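Local atomic coordinates of dual specificity phosphatase-like 15 isoform a (Homo sapiens, PDB entry 1YZ4), a protein that dephosphorylates phosphotyrosine, phosphoserine and phosphothreonine residues in proteins through the dual-specificity phosphatase catalytic domain that makes up this chain. Residues A[74-79]-A[85-90]; A[104-109]-A[115-120]; A[68-73]-A[98-103]; A[9-14]-A[119-124]. The protein carries 1 engineered substitution. All coordinates share one frame; numbering follows the deposited sequence.

How the contacts relate
From the N terminus, strand 9-12 opens contact 4, which does not close until the end of helix 114-123. The other loops lie within that long span. Residues 68-73, at the start of helix 70-82, open contact 3. Contact 1 then opens on the same helix and closes on strand 87-91 before contact 3 is complete, so it sits inside that loop. Contact 3 closes on the first half of helix 97-110. Contact 2 starts on the second half and ends on helix 114-123, where it shares Glu-119 and Ala-120 with contact 4. None of the loops cross, apart from this shared end. Together they tie three helices to each other and to the sheet.

Contact 1 of 4, residues A[74-79]-A[85-90]; sequences INFIHC and GNCLVH
Ile-77 carries CG1 anti to its carbonyl carbon (chi1 -69°), while Cys-87 carries SG anti to its backbone N (chi1 -176°). These two turns bring the methylene of the isoleucine against the sulfur, with Ile-77 CG1 3.9 Å from Cys-87 SG. The isoleucine chain then runs on extended along the strand. Its end methyl reaches Val-89, two residues on, where Ile-77 CD1 is 3.9 Å from Val-89 CG2, and the two side chains cross at about a right angle. Ile-77 thus touches both Cys-87 and Val-89.

Phe-76 adds a lighter touch from beside Ile-77. Its CE2 comes to 4.3 Å from Cys-87 SG, and the sulfur lies 5.4 Å from the ring centroid. This is a sulfur-aromatic contact of oblique geometry, well off the ring normal.

The helix and the strand run nearly antiparallel, at 151°. Helix 70-82 is the helix of a beta-alpha-beta crossover between strands 52-56 and 87-91, with strand 36-40 between them in the sheet. Ile-38 and Ile-40 of that middle strand extend the apolar surface. Strand 87-91 ends at Ser-91, an engineered residue at the predicted phosphocysteine position. No hydrogen bond spans the two segments. The contact therefore holds by dispersion and by burial of hydrocarbon and sulfur.

Contact 2 of 4, residues A[104-109]-A[115-120]; sequences AYVMTV and RDVLEA
Val-117 presses its two methyls against neighbouring residues of the facing helix, Val-106 and Met-107. This is the tight part of the contact. Val-117 CG1 lies 3.6 Å from Val-106 CB and equally close to Val-106 CG1, so one methyl rests on the branch of the other valine. Val-117 CG2 turns to the methionine and sits 3.7 Å from Met-107 CG. It also comes within 4.2 Å of Met-107 CA, next to the helix backbone. The first torsion of Val-117 (chi1 177°) directs CG1, anti to the backbone N, to Val-106 and CG2, anti to the carbonyl carbon, to Met-107. The Met-107 chain leaves extended and bends at its last torsion (chi3 75°). Its CG, not its sulfur, meets the valine. Val-117 contributes the largest share of the buried surface, and no hydrogen bond crosses the interface.

The outer side is different. Arg-115, Asp-116 and Glu-119 belong to the exposed part of their helix and bring no side chain to the facing segment. Ala-120 is exposed as well. The contact is thus narrow, with three buried apolar residues on the inside and charged residues on the solvent side.

Elsewhere on helix 97-110, Tyr-105 uses its hydroxyl to bond His-78 and Arg-81 of helix 70-82, while Met-107 also touches Ser-146 of helix 145-157. Helices 97-110 and 114-123 follow each other after a short turn. Their packing belongs to the helical layer of the protein-tyrosine phosphatase fold, away from the catalytic site.

Contact 3 of 4, residues A[68-73]-A[98-103]; sequences KHFKEC and STTIVT
Phe-70 and Cys-73, one helical turn apart, meet Thr-100 and Ile-101 of helix 97-110. Each pair is set by the side-chain torsions. Phe-70 swings its ring beside its own backbone N, and the ring is turned so that the CA-CB bond lies nearly in its plane (chi2 2°), unlike the usual, roughly perpendicular setting. The far end of the ring reaches Thr-100, whose CG2 is 3.9 Å from Phe-70 CZ and 4.1 Å from Phe-70 CE1. The methyl comes at the ring obliquely. A second aromatic ring, Phe-141 of helix 132-143, packs edge-to-face with Phe-70.

Thr-100 divides its two branches. OG1 lies beside the backbone N (chi1 -51°), which leaves CG2 anti to that N and facing the ring. OG1 is hydrogen-bonded to Ser-96 O. The hydroxyl is satisfied by this carbonyl just before the helix, and only the methyl is offered to Phe-70.

Ile-101 instead turns both branches to one partner. Its CG2 lies 3.8 Å from Cys-73 CB and 4.1 Å from Cys-73 SG. CG1, on the branch beside the backbone N (chi1 -78°), comes 4.2 Å from Cys-73 SG. The cysteine is thus touched by both branches of one isoleucine.

All four residues are buried. Close to this interface, Ser-98 N at the start of the same helix bonds OG of the engineered Ser-91, at the predicted phosphocysteine position. No hydrogen bond joins the two segments, so the cohesion across them is apolar, from methyl, cysteine sulfur and ring surfaces.

Contact 4 of 4, residues A[9-14]-A[119-124]; sequences TKVLPG and EAIKAT
An edge strand of the sheet, 9-12, meets the C-terminal end of helix 114-123, with Thr-9 and Val-11 set against Thr-124 and Ile-121. The strand ends in a classic beta bulge, in which Val-11 and Leu-12 both face Leu-15 of strand 15-18.

At the first end, Thr-9 packs on a backbone oxygen. Thr-124 O is 3.4 Å from Thr-9 CB and 3.5 Å from Thr-9 CG2, so the contact is made by carbon. The Thr-9 hydroxyl points elsewhere and bonds Arg-125 NH1.

Thr-124 closes the helix end on itself. Its OG1 donates to Ile-121 O at 3.0 Å, with a C=O...donor angle of 132° and the donor 21° from the carbonyl plane. Thr-124 N also bonds this oxygen, at 2.9 Å, and the two donors come from the same face of that plane. OG1 is able to fold back because it sits between the backbone N and the carbonyl carbon (chi1 65°). Beyond it, Thr-124 OG1 is 3.8 Å from Lys-10 O, a van der Waals approach.

The apolar part is looser, with Val-11 CG1 4.3 Å from Ile-121 CG1. Most of the buried surface comes from Thr-124 and Val-11.

Neighbouring elements fill in around this contact. Leu-17 of strand 15-18 touches Thr-9, Val-11 and Ile-121. Val-102 and Thr-103 of helix 97-110 meet Val-11 and Ile-121, so the strand edge and two helices share one apolar core.

Contact 1 of 4, residues A[74-79]-A[85-90]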
# COMPACT_ATOMS: atom_id res chain seq x y z
N ILE A 74 -0.56 -7.67 -1.93
CA ILE A 74 0.86 -7.79 -2.22
C ILE A 74 1.09 -8.42 -3.60
O ILE A 74 2.03 -8.06 -4.29
CB ILE A 74 1.56 -8.62 -1.13
CG1 ILE A 74 1.58 -7.82 0.17
CG2 ILE A 74 2.96 -9.01 -1.58
CD1 ILE A 74 2.19 -8.55 1.35
N ASN A 75 0.22 -9.34 -3.99
CA ASN A 75 0.36 -9.98 -5.29
C ASN A 75 0.01 -9.00 -6.38
O ASN A 75 0.66 -8.98 -7.43
CB ASN A 75 -0.54 -11.22 -5.36
CG ASN A 75 0.16 -12.47 -4.85
OD1 ASN A 75 0.84 -13.17 -5.60
ND2 ASN A 75 0.01 -12.75 -3.56
N PHE A 76 -1.00 -8.19 -6.13
CA PHE A 76 -1.44 -7.17 -7.08
C PHE A 76 -0.28 -6.19 -7.30
O PHE A 76 0.15 -5.96 -8.43
CB PHE A 76 -2.65 -6.44 -6.49
CG PHE A 76 -3.26 -5.41 -7.42
CD1 PHE A 76 -4.06 -5.80 -8.49
CD2 PHE A 76 -3.09 -4.06 -7.18
CE1 PHE A 76 -4.68 -4.85 -9.31
CE2 PHE A 76 -3.70 -3.09 -7.99
CZ PHE A 76 -4.51 -3.49 -9.05
N ILE A 77 0.22 -5.62 -6.21
CA ILE A 77 1.31 -4.66 -6.27
C ILE A 77 2.56 -5.20 -6.98
O ILE A 77 3.12 -4.54 -7.85
CB ILE A 77 1.72 -4.20 -4.86
CG1 ILE A 77 0.60 -3.34 -4.26
CG2 ILE A 77 3.04 -3.41 -4.91
CD1 ILE A 77 0.71 -3.12 -2.76
N HIS A 78 2.97 -6.40 -6.59
CA HIS A 78 4.16 -7.00 -7.18
C HIS A 78 4.01 -7.18 -8.68
O HIS A 78 4.89 -6.78 -9.45
CB HIS A 78 4.43 -8.35 -6.51
CG HIS A 78 5.88 -8.73 -6.51
ND1 HIS A 78 6.85 -7.96 -5.91
CD2 HIS A 78 6.51 -9.82 -7.01
CE1 HIS A 78 8.02 -8.55 -6.04
NE2 HIS A 78 7.84 -9.68 -6.71
N CYS A 79 2.90 -7.78 -9.10
CA CYS A 79 2.64 -8.00 -10.52
C CYS A 79 2.75 -6.68 -11.27
O CYS A 79 3.39 -6.59 -12.32
CB CYS A 79 1.24 -8.59 -10.72
SG CYS A 79 0.70 -8.66 -12.45
N GLY A 85 4.58 -1.20 -14.26
CA GLY A 85 3.52 -0.27 -13.94
C GLY A 85 3.84 0.55 -12.69
O GLY A 85 4.96 0.54 -12.21
N ASN A 86 2.84 1.27 -12.19
CA ASN A 86 3.00 2.07 -10.99
C ASN A 86 1.73 1.95 -10.16
O ASN A 86 0.63 2.22 -10.65
CB ASN A 86 3.26 3.54 -11.32
CG ASN A 86 4.61 3.75 -11.97
OD1 ASN A 86 4.77 3.57 -13.17
ND2 ASN A 86 5.60 4.13 -11.17
N CYS A 87 1.89 1.54 -8.90
CA CYS A 87 0.73 1.37 -8.05
C CYS A 87 0.57 2.37 -6.92
O CYS A 87 1.51 2.62 -6.17
CB CYS A 87 0.71 -0.05 -7.46
SG CYS A 87 -0.77 -0.41 -6.47
N LEU A 88 -0.62 2.93 -6.83
CA LEU A 88 -0.95 3.87 -5.77
C LEU A 88 -1.92 3.20 -4.81
O LEU A 88 -3.01 2.79 -5.21
CB LEU A 88 -1.62 5.14 -6.32
CG LEU A 88 -2.52 5.88 -5.32
CD1 LEU A 88 -1.67 6.51 -4.22
CD2 LEU A 88 -3.33 6.96 -6.02
N VAL A 89 -1.53 3.06 -3.55
CA VAL A 89 -2.43 2.48 -2.57
C VAL A 89 -2.95 3.66 -1.74
O VAL A 89 -2.16 4.47 -1.25
CB VAL A 89 -1.71 1.47 -1.64
CG1 VAL A 89 -2.74 0.79 -0.73
CG2 VAL A 89 -0.96 0.43 -2.47
N HIS A 90 -4.27 3.76 -1.59
CA HIS A 90 -4.83 4.87 -0.83
C HIS A 90 -6.02 4.52 0.06
O HIS A 90 -6.73 3.54 -0.17
CB HIS A 90 -5.24 5.99 -1.79
CG HIS A 90 -6.46 5.68 -2.58
ND1 HIS A 90 -7.74 5.84 -2.09
CD2 HIS A 90 -6.61 5.19 -3.84
CE1 HIS A 90 -8.62 5.47 -3.00
NE2 HIS A 90 -7.96 5.07 -4.07

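Contact 2 of 4, residues A[104-109]-A[115-120]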
# COMPACT_ATOMS: atom_id res chain seq x y z
N ALA A 104 3.16 -4.05 4.83
CA ALA A 104 3.15 -5.49 4.68
C ALA A 104 3.90 -5.87 3.39
O ALA A 104 4.65 -6.84 3.37
CB ALA A 104 1.72 -5.99 4.62
N TYR A 105 3.69 -5.10 2.33
CA TYR A 105 4.35 -5.37 1.07
C TYR A 105 5.87 -5.23 1.18
O TYR A 105 6.62 -6.11 0.77
CB TYR A 105 3.88 -4.40 -0.01
CG TYR A 105 4.57 -4.66 -1.33
CD1 TYR A 105 4.22 -5.77 -2.10
CD2 TYR A 105 5.59 -3.83 -1.79
CE1 TYR A 105 4.88 -6.05 -3.29
CE2 TYR A 105 6.25 -4.10 -2.99
CZ TYR A 105 5.89 -5.22 -3.73
OH TYR A 105 6.52 -5.51 -4.92
N VAL A 106 6.30 -4.10 1.72
CA VAL A 106 7.72 -3.83 1.88
C VAL A 106 8.37 -4.84 2.82
O VAL A 106 9.53 -5.20 2.66
CB VAL A 106 7.95 -2.39 2.39
CG1 VAL A 106 9.44 -2.12 2.58
CG2 VAL A 106 7.36 -1.41 1.37
N MET A 107 7.62 -5.30 3.82
CA MET A 107 8.16 -6.29 4.73
C MET A 107 8.52 -7.56 3.96
O MET A 107 9.61 -8.10 4.12
CB MET A 107 7.14 -6.64 5.83
CG MET A 107 7.02 -5.60 6.93
SD MET A 107 5.57 -5.85 7.97
CE MET A 107 6.09 -7.25 8.94
N THR A 108 7.60 -8.02 3.10
CA THR A 108 7.86 -9.24 2.35
C THR A 108 8.99 -9.12 1.32
O THR A 108 9.79 -10.05 1.19
CB THR A 108 6.59 -9.79 1.63
OG1 THR A 108 6.67 -9.52 0.22
CG2 THR A 108 5.33 -9.18 2.19
N VAL A 109 9.09 -8.00 0.61
CA VAL A 109 10.16 -7.86 -0.39
C VAL A 109 11.52 -7.52 0.20
O VAL A 109 12.53 -7.69 -0.47
CB VAL A 109 9.83 -6.81 -1.50
CG1 VAL A 109 8.59 -7.24 -2.25
CG2 VAL A 109 9.66 -5.43 -0.89
N ARG A 115 8.39 -2.53 12.22
CA ARG A 115 8.82 -1.29 12.86
C ARG A 115 9.85 -0.56 12.01
O ARG A 115 9.71 0.64 11.76
CB ARG A 115 9.35 -1.57 14.26
CG ARG A 115 8.21 -1.82 15.24
CD ARG A 115 8.68 -2.25 16.62
NE ARG A 115 7.61 -2.02 17.59
CZ ARG A 115 7.16 -0.81 17.93
NH1 ARG A 115 7.69 0.28 17.38
NH2 ARG A 115 6.16 -0.69 18.79
N ASP A 116 10.87 -1.27 11.54
CA ASP A 116 11.88 -0.65 10.70
C ASP A 116 11.22 -0.15 9.42
O ASP A 116 11.53 0.94 8.94
CB ASP A 116 13.00 -1.64 10.35
CG ASP A 116 13.77 -2.11 11.56
OD1 ASP A 116 14.06 -1.28 12.43
OD2 ASP A 116 14.11 -3.32 11.63
N VAL A 117 10.32 -0.95 8.87
CA VAL A 117 9.64 -0.57 7.63
C VAL A 117 8.78 0.68 7.83
O VAL A 117 8.85 1.63 7.04
CB VAL A 117 8.75 -1.74 7.07
CG1 VAL A 117 8.03 -1.29 5.82
CG2 VAL A 117 9.62 -2.95 6.72
N LEU A 118 7.98 0.68 8.89
CA LEU A 118 7.11 1.81 9.20
C LEU A 118 7.97 3.07 9.40
O LEU A 118 7.65 4.14 8.87
CB LEU A 118 6.30 1.51 10.46
CG LEU A 118 5.19 2.46 10.96
CD1 LEU A 118 4.69 1.99 12.32
CD2 LEU A 118 5.71 3.86 11.10
N GLU A 119 9.04 2.93 10.17
CA GLU A 119 9.93 4.06 10.45
C GLU A 119 10.55 4.57 9.15
O GLU A 119 10.77 5.77 8.98
CB GLU A 119 11.04 3.63 11.42
CG GLU A 119 12.05 4.72 11.76
CD GLU A 119 13.08 4.27 12.79
OE1 GLU A 119 14.04 5.03 13.06
OE2 GLU A 119 12.93 3.15 13.34
N ALA A 120 10.84 3.65 8.24
CA ALA A 120 11.43 4.03 6.96
C ALA A 120 10.39 4.75 6.12
O ALA A 120 10.69 5.71 5.41
CB ALA A 120 11.95 2.79 6.24

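Contact 3 of 4, residues A[68-73]-A[98-103]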
# COMPACT_ATOMS: atom_id res chain seq x y z
N LYS A 68 -6.53 -10.11 6.18
CA LYS A 68 -7.14 -11.07 5.27
C LYS A 68 -6.96 -10.64 3.82
O LYS A 68 -7.19 -11.43 2.91
CB LYS A 68 -8.62 -11.24 5.59
CG LYS A 68 -8.88 -12.03 6.87
CD LYS A 68 -10.38 -12.15 7.17
CE LYS A 68 -10.65 -12.85 8.50
NZ LYS A 68 -12.11 -12.83 8.83
N HIS A 69 -6.54 -9.40 3.60
CA HIS A 69 -6.34 -8.91 2.24
C HIS A 69 -4.87 -8.68 1.88
O HIS A 69 -4.56 -8.24 0.77
CB HIS A 69 -7.13 -7.62 2.01
CG HIS A 69 -8.61 -7.77 2.19
ND1 HIS A 69 -9.23 -7.68 3.41
CD2 HIS A 69 -9.59 -8.02 1.29
CE1 HIS A 69 -10.53 -7.87 3.26
NE2 HIS A 69 -10.78 -8.07 1.98
N PHE A 70 -3.97 -8.99 2.81
CA PHE A 70 -2.54 -8.82 2.58
C PHE A 70 -2.00 -9.58 1.37
O PHE A 70 -1.31 -9.00 0.52
CB PHE A 70 -1.74 -9.27 3.82
CG PHE A 70 -1.80 -8.30 4.98
CD1 PHE A 70 -2.55 -7.13 4.90
CD2 PHE A 70 -1.08 -8.56 6.14
CE1 PHE A 70 -2.58 -6.23 5.97
CE2 PHE A 70 -1.10 -7.66 7.21
CZ PHE A 70 -1.86 -6.49 7.12
N LYS A 71 -2.32 -10.86 1.28
CA LYS A 71 -1.84 -11.69 0.19
C LYS A 71 -2.23 -11.14 -1.18
O LYS A 71 -1.38 -10.90 -2.04
CB LYS A 71 -2.37 -13.12 0.33
CG LYS A 71 -1.82 -14.07 -0.73
CD LYS A 71 -2.56 -15.40 -0.77
CE LYS A 71 -2.44 -16.18 0.52
NZ LYS A 71 -3.13 -17.50 0.42
N GLU A 72 -3.53 -10.94 -1.37
CA GLU A 72 -4.01 -10.43 -2.65
C GLU A 72 -3.45 -9.04 -2.99
O GLU A 72 -3.13 -8.79 -4.15
CB GLU A 72 -5.54 -10.43 -2.66
CG GLU A 72 -6.18 -9.46 -1.68
CD GLU A 72 -7.67 -9.72 -1.50
OE1 GLU A 72 -8.40 -9.74 -2.51
OE2 GLU A 72 -8.10 -9.92 -0.34
N CYS A 73 -3.33 -8.16 -2.01
CA CYS A 73 -2.80 -6.82 -2.27
C CYS A 73 -1.33 -6.88 -2.67
O CYS A 73 -0.90 -6.21 -3.61
CB CYS A 73 -2.95 -5.92 -1.04
SG CYS A 73 -4.63 -5.30 -0.69
N SER A 98 -4.01 2.47 4.14
CA SER A 98 -3.12 2.31 3.00
C SER A 98 -1.70 2.02 3.50
O SER A 98 -0.95 1.25 2.88
CB SER A 98 -3.11 3.58 2.15
OG SER A 98 -2.69 4.71 2.90
N THR A 99 -1.35 2.64 4.62
CA THR A 99 -0.04 2.48 5.22
C THR A 99 0.21 1.03 5.63
O THR A 99 1.30 0.49 5.43
CB THR A 99 0.10 3.40 6.45
OG1 THR A 99 -0.22 4.74 6.06
CG2 THR A 99 1.50 3.36 7.00
N THR A 100 -0.81 0.41 6.20
CA THR A 100 -0.73 -0.97 6.66
C THR A 100 -0.46 -1.93 5.49
O THR A 100 0.40 -2.82 5.58
CB THR A 100 -2.05 -1.37 7.36
OG1 THR A 100 -2.38 -0.38 8.34
CG2 THR A 100 -1.92 -2.73 8.03
N ILE A 101 -1.20 -1.75 4.40
CA ILE A 101 -1.04 -2.60 3.23
C ILE A 101 0.37 -2.43 2.63
O ILE A 101 1.03 -3.42 2.31
CB ILE A 101 -2.13 -2.28 2.16
CG1 ILE A 101 -3.45 -2.94 2.55
CG2 ILE A 101 -1.71 -2.81 0.80
CD1 ILE A 101 -4.04 -2.43 3.83
N VAL A 102 0.83 -1.19 2.48
CA VAL A 102 2.16 -0.98 1.91
C VAL A 102 3.29 -1.51 2.80
O VAL A 102 4.30 -2.03 2.30
CB VAL A 102 2.41 0.53 1.59
CG1 VAL A 102 2.00 1.38 2.77
CG2 VAL A 102 3.88 0.76 1.27
N THR A 103 3.13 -1.39 4.12
CA THR A 103 4.15 -1.86 5.06
C THR A 103 4.29 -3.37 4.91
O THR A 103 5.41 -3.90 4.84
CB THR A 103 3.77 -1.50 6.52
OG1 THR A 103 3.72 -0.08 6.66
CG2 THR A 103 4.81 -2.03 7.51

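Contact 4 of 4, residues A[9-14]-A[119-124]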
# COMPACT_ATOMS: atom_id res chain seq x y z
N THR A 9 2.94 9.94 -1.86
CA THR A 9 4.36 9.87 -1.55
C THR A 9 4.95 8.59 -2.11
O THR A 9 4.37 7.51 -1.97
CB THR A 9 4.59 9.94 -0.02
OG1 THR A 9 3.87 8.89 0.63
CG2 THR A 9 4.12 11.28 0.53
N LYS A 10 6.10 8.72 -2.76
CA LYS A 10 6.79 7.57 -3.35
C LYS A 10 7.37 6.75 -2.20
O LYS A 10 8.12 7.25 -1.37
CB LYS A 10 7.92 8.05 -4.26
CG LYS A 10 8.54 6.96 -5.13
CD LYS A 10 9.57 7.57 -6.06
CE LYS A 10 9.98 6.62 -7.16
NZ LYS A 10 10.98 7.23 -8.09
N VAL A 11 6.99 5.47 -2.16
CA VAL A 11 7.45 4.57 -1.12
C VAL A 11 8.57 3.69 -1.65
O VAL A 11 9.46 3.28 -0.92
CB VAL A 11 6.32 3.65 -0.64
CG1 VAL A 11 6.76 2.86 0.57
CG2 VAL A 11 5.07 4.46 -0.35
N LEU A 12 8.51 3.43 -2.95
CA LEU A 12 9.48 2.58 -3.62
C LEU A 12 9.22 2.79 -5.11
O LEU A 12 8.11 3.14 -5.50
CB LEU A 12 9.20 1.12 -3.26
CG LEU A 12 10.22 0.16 -2.66
CD1 LEU A 12 10.88 0.74 -1.42
CD2 LEU A 12 9.50 -1.14 -2.32
N PRO A 13 10.25 2.58 -5.95
CA PRO A 13 10.03 2.76 -7.39
C PRO A 13 8.78 1.96 -7.78
O PRO A 13 8.69 0.76 -7.49
CB PRO A 13 11.30 2.15 -8.01
CG PRO A 13 12.36 2.42 -6.94
CD PRO A 13 11.61 2.11 -5.66
N GLY A 14 7.81 2.64 -8.39
CA GLY A 14 6.58 1.98 -8.79
C GLY A 14 5.51 1.81 -7.71
O GLY A 14 4.48 1.17 -7.96
N GLU A 119 9.04 2.93 10.17
CA GLU A 119 9.93 4.06 10.45
C GLU A 119 10.55 4.57 9.15
O GLU A 119 10.77 5.77 8.98
CB GLU A 119 11.04 3.63 11.42
CG GLU A 119 12.05 4.72 11.76
CD GLU A 119 13.08 4.27 12.79
OE1 GLU A 119 14.04 5.03 13.06
OE2 GLU A 119 12.93 3.15 13.34
N ALA A 120 10.84 3.65 8.24
CA ALA A 120 11.43 4.03 6.96
C ALA A 120 10.39 4.75 6.12
O ALA A 120 10.69 5.71 5.41
CB ALA A 120 11.95 2.79 6.24
N ILE A 121 9.14 4.30 6.22
CA ILE A 121 8.06 4.93 5.47
C ILE A 121 7.80 6.34 6.02
O ILE A 121 7.58 7.28 5.26
CB ILE A 121 6.78 4.07 5.53
CG1 ILE A 121 7.03 2.75 4.81
CG2 ILE A 121 5.62 4.81 4.87
CD1 ILE A 121 5.83 1.81 4.79
N LYS A 122 7.84 6.47 7.35
CA LYS A 122 7.60 7.77 8.00
C LYS A 122 8.58 8.83 7.51
O LYS A 122 8.24 10.01 7.42
CB LYS A 122 7.71 7.64 9.52
CG LYS A 122 6.49 7.05 10.23
CD LYS A 122 6.72 6.97 11.74
CE LYS A 122 5.43 6.74 12.54
NZ LYS A 122 4.48 7.90 12.44
N ALA A 123 9.80 8.42 7.19
CA ALA A 123 10.82 9.35 6.71
C ALA A 123 10.35 10.07 5.45
O ALA A 123 10.72 11.22 5.23
CB ALA A 123 12.12 8.60 6.43
N THR A 124 9.53 9.40 4.65
CA THR A 124 9.02 9.98 3.40
C THR A 124 7.52 10.27 3.49
O THR A 124 6.87 10.51 2.47
CB THR A 124 9.23 9.02 2.22
OG1 THR A 124 8.45 7.84 2.42
CG2 THR A 124 10.70 8.64 2.11